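Local atomic coordinates of CRISPR-associated endoribonuclease Cas2 (Thermococcus onnurineus, PDB entry 5G4D), a protein that probably acts as a metal-dependent, single-strand-specific endoribonuclease and takes part in the CRISPR adaptation machinery as a homodimer that joins Cas1. Residues A[6-11]-A[63-68]; A[11-16]-A[58-63]. All blocks are in the same frame, centred on the assembly; numbering follows the deposited sequence.

Interaction 1: residues A[6-11]-A[63-68]; sequences VVIVYD and VVIYKL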
loop_
_atom_site.group_PDB
_atom_site.type_symbol
_atom_site.label_atom_id
_atom_site.label_comp_id
_atom_site.label_asym_id
_atom_site.label_seq_id
_atom_site.Cartn_x
_atom_site.Cartn_y
_atom_site.Cartn_z
ATOM N N VAL A 6 -8.995 -4.589 -5.053
ATOM C CA VAL A 6 -7.535 -4.543 -5.117
ATOM C C VAL A 6 -6.999 -3.324 -4.378
ATOM O O VAL A 6 -7.638 -2.268 -4.299
ATOM C CB VAL A 6 -7.008 -4.554 -6.571
ATOM C CG1 VAL A 6 -7.316 -5.898 -7.236
ATOM C CG2 VAL A 6 -7.591 -3.382 -7.369
ATOM N N VAL A 7 -5.807 -3.490 -3.815
ATOM C CA VAL A 7 -4.984 -2.376 -3.345
ATOM C C VAL A 7 -3.689 -2.474 -4.122
ATOM O O VAL A 7 -3.032 -3.522 -4.095
ATOM C CB VAL A 7 -4.701 -2.426 -1.831
ATOM C CG1 VAL A 7 -3.741 -1.287 -1.443
ATOM C CG2 VAL A 7 -5.988 -2.378 -1.016
ATOM N N ILE A 8 -3.322 -1.402 -4.822
ATOM C CA ILE A 8 -2.129 -1.404 -5.661
ATOM C C ILE A 8 -1.137 -0.390 -5.113
ATOM O O ILE A 8 -1.480 0.783 -4.917
ATOM C CB ILE A 8 -2.456 -1.089 -7.130
ATOM C CG1 ILE A 8 -3.420 -2.138 -7.682
ATOM C CG2 ILE A 8 -1.162 -1.046 -7.952
ATOM C CD1 ILE A 8 -3.596 -2.041 -9.193
ATOM N N VAL A 9 0.089 -0.840 -4.872
ATOM C CA VAL A 9 1.185 0.040 -4.468
ATOM C C VAL A 9 2.290 -0.108 -5.501
ATOM O O VAL A 9 2.495 -1.197 -6.044
ATOM C CB VAL A 9 1.705 -0.295 -3.052
ATOM C CG1 VAL A 9 0.607 -0.103 -2.031
ATOM C CG2 VAL A 9 2.233 -1.727 -3.004
ATOM N N TYR A 10 2.994 0.981 -5.797
ATOM C CA TYR A 10 4.009 0.882 -6.842
ATOM C C TYR A 10 5.221 1.733 -6.506
ATOM O O TYR A 10 5.128 2.776 -5.856
ATOM C CB TYR A 10 3.471 1.261 -8.230
ATOM C CG TYR A 10 2.832 2.626 -8.336
ATOM C CD1 TYR A 10 1.477 2.796 -8.108
ATOM C CD2 TYR A 10 3.585 3.742 -8.697
ATOM C CE1 TYR A 10 0.881 4.029 -8.204
ATOM C CE2 TYR A 10 2.995 4.991 -8.810
ATOM C CZ TYR A 10 1.641 5.125 -8.569
ATOM O OH TYR A 10 1.030 6.354 -8.681
ATOM N N ASP A 11 6.363 1.233 -6.952
ATOM C CA ASP A 11 7.676 1.839 -6.761
ATOM C C ASP A 11 8.266 1.889 -8.166
ATOM O O ASP A 11 8.767 0.872 -8.652
ATOM C CB ASP A 11 8.498 0.976 -5.808
ATOM C CG ASP A 11 9.696 1.684 -5.258
ATOM O OD1 ASP A 11 10.225 2.580 -5.951
ATOM O OD2 ASP A 11 10.100 1.332 -4.125
ATOM N N VAL A 63 5.423 -3.259 -8.920
ATOM C CA VAL A 63 4.021 -3.030 -8.597
ATOM C C VAL A 63 3.538 -4.242 -7.815
ATOM O O VAL A 63 3.773 -5.381 -8.231
ATOM C CB VAL A 63 3.160 -2.826 -9.858
ATOM C CG1 VAL A 63 1.736 -2.490 -9.466
ATOM C CG2 VAL A 63 3.752 -1.755 -10.780
ATOM N N VAL A 64 2.904 -4.005 -6.672
ATOM C CA VAL A 64 2.299 -5.070 -5.876
ATOM C C VAL A 64 0.794 -4.864 -5.898
ATOM O O VAL A 64 0.302 -3.783 -5.550
ATOM C CB VAL A 64 2.832 -5.095 -4.435
ATOM C CG1 VAL A 64 2.089 -6.154 -3.611
ATOM C CG2 VAL A 64 4.324 -5.370 -4.427
ATOM N N ILE A 65 0.065 -5.887 -6.331
ATOM C CA ILE A 65 -1.390 -5.854 -6.399
ATOM C C ILE A 65 -1.919 -6.826 -5.350
ATOM O O ILE A 65 -1.919 -8.051 -5.559
ATOM C CB ILE A 65 -1.902 -6.209 -7.801
ATOM C CG1 ILE A 65 -1.240 -5.293 -8.836
ATOM C CG2 ILE A 65 -3.424 -6.111 -7.847
ATOM C CD1 ILE A 65 -1.585 -5.656 -10.275
ATOM N N TYR A 66 -2.407 -6.284 -4.231
ATOM C CA TYR A 66 -3.093 -7.109 -3.239
ATOM C C TYR A 66 -4.494 -7.418 -3.739
ATOM O O TYR A 66 -5.208 -6.511 -4.176
ATOM C CB TYR A 66 -3.166 -6.376 -1.900
ATOM C CG TYR A 66 -1.808 -6.120 -1.281
ATOM C CD1 TYR A 66 -1.159 -7.114 -0.564
ATOM C CD2 TYR A 66 -1.178 -4.879 -1.416
ATOM C CE1 TYR A 66 0.080 -6.890 0.004
ATOM C CE2 TYR A 66 0.066 -4.645 -0.861
ATOM C CZ TYR A 66 0.687 -5.660 -0.149
ATOM O OH TYR A 66 1.923 -5.437 0.409
ATOM N N LYS A 67 -4.896 -8.701 -3.681
ATOM C CA LYS A 67 -6.180 -9.146 -4.216
ATOM C C LYS A 67 -7.042 -9.605 -3.047
ATOM O O LYS A 67 -6.702 -10.591 -2.377
ATOM C CB LYS A 67 -6.000 -10.265 -5.235
ATOM C CG LYS A 67 -5.032 -9.920 -6.349
ATOM C CD LYS A 67 -4.651 -11.144 -7.159
ATOM C CE LYS A 67 -4.301 -10.717 -8.567
ATOM N NZ LYS A 67 -3.568 -11.739 -9.409
ATOM N N LEU A 68 -8.137 -8.873 -2.806
ATOM C CA LEU A 68 -8.962 -9.041 -1.615
ATOM C C LEU A 68 -10.397 -9.371 -2.003
ATOM O O LEU A 68 -10.821 -9.145 -3.136
ATOM C CB LEU A 68 -8.930 -7.785 -0.738
ATOM C CG LEU A 68 -7.523 -7.238 -0.476
ATOM C CD1 LEU A 68 -7.588 -5.877 0.187
ATOM C CD2 LEU A 68 -6.726 -8.216 0.375
#
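Residues 6-11 and 63-68 run antiparallel as neighbouring strands, and the hydrogen-bonded pairs Val7 with Tyr66 and Val9 with Val64 supply four backbone bonds, of which Tyr66 N to Val7 O is the shortest at 2.8 Å. Val6, Ile8, Tyr10, Val63 and Ile65 share one face. There Ile8 lies alongside Ile65, and the CG2 branch of Ile8, anti to the backbone N, reaches diagonally to Val63 CG1 at 3.6 Å. Ile65 CG2 also meets Val6 CG1 at 3.9 Å. This is the helix-covered side of the ferredoxin-like fold of Cas2: helix 42-55 packs on Ile8, Val63 and Ile65, while helix 17-25 receives the Tyr10 ring. On the other face, Val9 CG1 stands opposite the carbonyl carbon (chi1 -62°), which leaves CG2 between backbone N and carbonyl carbon, 3.7 Å from Val64 CB. The Tyr66 ring turns back over its own strand, with Val64 CG1 over one face near the rim and Val7 O at an edge, 3.5 Å from Tyr66 CD2. Its hydroxyl hydrogen-bonds Glu37 of the second subunit; a strand of that subunit pairs antiparallel with residues 63-67 and continues the sheet across the dimer.

Interaction 2: residues A[11-16]-A[58-63]; sequences DVAVER and EDEDSV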
loop_
_atom_site.group_PDB
_atom_site.type_symbol
_atom_site.label_atom_id
_atom_site.label_comp_id
_atom_site.label_asym_id
_atom_site.label_seq_id
_atom_site.Cartn_x
_atom_site.Cartn_y
_atom_site.Cartn_z
ATOM N N ASP A 11 6.363 1.233 -6.952
ATOM C CA ASP A 11 7.676 1.839 -6.761
ATOM C C ASP A 11 8.266 1.889 -8.166
ATOM O O ASP A 11 8.767 0.872 -8.652
ATOM C CB ASP A 11 8.498 0.976 -5.808
ATOM C CG ASP A 11 9.696 1.684 -5.258
ATOM O OD1 ASP A 11 10.225 2.580 -5.951
ATOM O OD2 ASP A 11 10.100 1.332 -4.125
ATOM N N VAL A 12 8.158 3.037 -8.840
ATOM C CA VAL A 12 8.476 3.148 -10.267
ATOM C C VAL A 12 9.471 4.286 -10.442
ATOM O O VAL A 12 9.380 5.303 -9.752
ATOM C CB VAL A 12 7.211 3.405 -11.113
ATOM C CG1 VAL A 12 7.567 3.651 -12.586
ATOM C CG2 VAL A 12 6.233 2.214 -11.003
ATOM N N ALA A 13 10.402 4.120 -11.380
ATOM C CA ALA A 13 11.426 5.135 -11.596
ATOM C C ALA A 13 10.797 6.463 -12.010
ATOM O O ALA A 13 9.700 6.523 -12.570
ATOM C CB ALA A 13 12.423 4.663 -12.652
ATOM N N VAL A 14 11.537 7.550 -11.759
ATOM C CA VAL A 14 10.982 8.883 -11.969
ATOM C C VAL A 14 10.563 9.120 -13.419
ATOM O O VAL A 14 9.640 9.899 -13.678
ATOM C CB VAL A 14 11.993 9.949 -11.499
ATOM C CG1 VAL A 14 13.229 9.928 -12.369
ATOM C CG2 VAL A 14 11.357 11.305 -11.546
ATOM N N GLU A 15 11.232 8.484 -14.388
ATOM C CA GLU A 15 10.876 8.721 -15.789
ATOM C C GLU A 15 9.522 8.142 -16.157
ATOM O O GLU A 15 8.964 8.512 -17.200
ATOM C CB GLU A 15 11.913 8.122 -16.743
ATOM C CG GLU A 15 13.263 8.783 -16.736
ATOM C CD GLU A 15 14.185 8.201 -15.684
ATOM O OE1 GLU A 15 13.701 7.505 -14.758
ATOM O OE2 GLU A 15 15.409 8.441 -15.785
ATOM N N ARG A 16 8.992 7.237 -15.341
ATOM C CA ARG A 16 7.793 6.504 -15.692
ATOM C C ARG A 16 6.676 6.626 -14.671
ATOM O O ARG A 16 5.548 6.207 -14.970
ATOM C CB ARG A 16 8.130 5.018 -15.883
ATOM C CG ARG A 16 9.121 4.755 -17.011
ATOM C CD ARG A 16 9.436 3.281 -17.154
ATOM N NE ARG A 16 10.202 2.747 -16.030
ATOM C CZ ARG A 16 11.522 2.852 -15.909
ATOM N NH1 ARG A 16 12.227 3.476 -16.843
ATOM N NH2 ARG A 16 12.145 2.320 -14.868
ATOM N N GLU A 58 10.184 -3.696 -16.322
ATOM C CA GLU A 58 10.096 -4.809 -15.388
ATOM C C GLU A 58 11.433 -5.173 -14.754
ATOM O O GLU A 58 11.445 -5.919 -13.773
ATOM C CB GLU A 58 9.472 -6.019 -16.090
ATOM C CG GLU A 58 7.970 -5.864 -16.282
ATOM C CD GLU A 58 7.355 -6.944 -17.158
ATOM O OE1 GLU A 58 7.349 -8.123 -16.739
ATOM O OE2 GLU A 58 6.872 -6.609 -18.267
ATOM N N ASP A 59 12.552 -4.646 -15.256
ATOM C CA ASP A 59 13.837 -4.840 -14.592
ATOM C C ASP A 59 14.093 -3.845 -13.464
ATOM O O ASP A 59 14.983 -4.087 -12.642
ATOM C CB ASP A 59 14.984 -4.743 -15.607
ATOM C CG ASP A 59 15.112 -5.985 -16.458
ATOM O OD1 ASP A 59 15.093 -7.097 -15.889
ATOM O OD2 ASP A 59 15.225 -5.847 -17.695
ATOM N N GLU A 60 13.343 -2.743 -13.406
ATOM C CA GLU A 60 13.572 -1.679 -12.434
ATOM C C GLU A 60 12.405 -1.482 -11.481
ATOM O O GLU A 60 12.613 -1.346 -10.267
ATOM C CB GLU A 60 13.844 -0.351 -13.156
ATOM C CG GLU A 60 15.057 -0.335 -14.057
ATOM C CD GLU A 60 15.770 1.004 -14.019
ATOM O OE1 GLU A 60 15.085 2.044 -14.135
ATOM O OE2 GLU A 60 17.011 1.009 -13.873
ATOM N N ASP A 61 11.185 -1.440 -12.004
ATOM C CA ASP A 61 10.019 -1.012 -11.249
ATOM C C ASP A 61 9.357 -2.192 -10.550
ATOM O O ASP A 61 9.559 -3.356 -10.908
ATOM C CB ASP A 61 9.025 -0.323 -12.182
ATOM C CG ASP A 61 9.660 0.806 -12.975
ATOM O OD1 ASP A 61 10.583 1.462 -12.441
ATOM O OD2 ASP A 61 9.232 1.047 -14.128
ATOM N N SER A 62 8.561 -1.883 -9.528
ATOM C CA SER A 62 7.813 -2.926 -8.841
ATOM C C SER A 62 6.402 -2.447 -8.540
ATOM O O SER A 62 6.207 -1.364 -7.980
ATOM C CB SER A 62 8.516 -3.361 -7.551
ATOM O OG SER A 62 8.397 -2.383 -6.533
ATOM N N VAL A 63 5.423 -3.259 -8.920
ATOM C CA VAL A 63 4.021 -3.030 -8.597
ATOM C C VAL A 63 3.538 -4.242 -7.815
ATOM O O VAL A 63 3.773 -5.381 -8.231
ATOM C CB VAL A 63 3.160 -2.826 -9.858
ATOM C CG1 VAL A 63 1.736 -2.490 -9.466
ATOM C CG2 VAL A 63 3.752 -1.755 -10.780
HETATM O O HOH W 1 14.795 4.405 -15.579
#
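Arg16 lays the edge of its guanidinium along the Asp61 carboxylate in a side-on, two-nitrogen salt bridge: NE meets Asp61 OD2 at 2.7 Å on its syn lone pair, and NH2 meets Asp61 OD1 at 3.0 Å, somewhat out of the carboxylate plane. The two flat groups are not coplanar but turned 36° apart. The bend of the arginine chain at chi3 (-69°) helps turn this edge toward the acid. NH2 also donates to Glu60 OE1 at 3.0 Å, close to the guanidinium plane and on the anti lone pair of that oxygen, so one nitrogen joins two acids. A water ties the outer end together, accepting from Arg16 NH1 and donating to Glu60 OE1. Asp61 OD1 has a second donor, Ala13 N at 2.9 Å, which comes from the face of the carboxylate opposite Arg16 NH2, while OD2 is also bonded by the backbone N of Asp57. With two donors on each oxygen, the carboxylate is held against rotation and probably stays ionised. Val12 crosses the same group, its CG1 3.5 Å from Asp61 OD2. The network joins the loop after strand 4-11 to the turn leading into strand 62-68, with Arg16 at the N-cap position of helix 17-25. At its base the ladder of the ferredoxin-like sheet ends in the hydrogen-bonded pair Asp11 with Ser62, where Asp11 N reaches Ser62 O at 2.8 Å. Asp11, the predicted magnesium ligand of the catalytic site, brings CB to 3.4 Å from Ser62 OG, but its carboxylate leads away, and OD2 accepts from the backbone N of Asn33 of the second subunit.

Interaction 1 pairs strands 4-11 and 62-68; interaction 2 takes up the end of that ladder and the loops beyond it. Their centres are about 14 Å apart, and they share Asp11 and Val63. The centre of interaction 1 lies about 5 Å from the centre of the chain, that of interaction 2 about 13 Å. Along the chain the order is 6-11, 11-16, 58-63, 63-68, so the loop contact falls within the span bridged by the strands. The two meet at Tyr10 CB and Ser62 O, 3.8 Å apart. Contact thus passes from backbone pairing in the core to a charged network between the loops, with Asp11, the predicted metal ligand, at the strand end beside the second subunit.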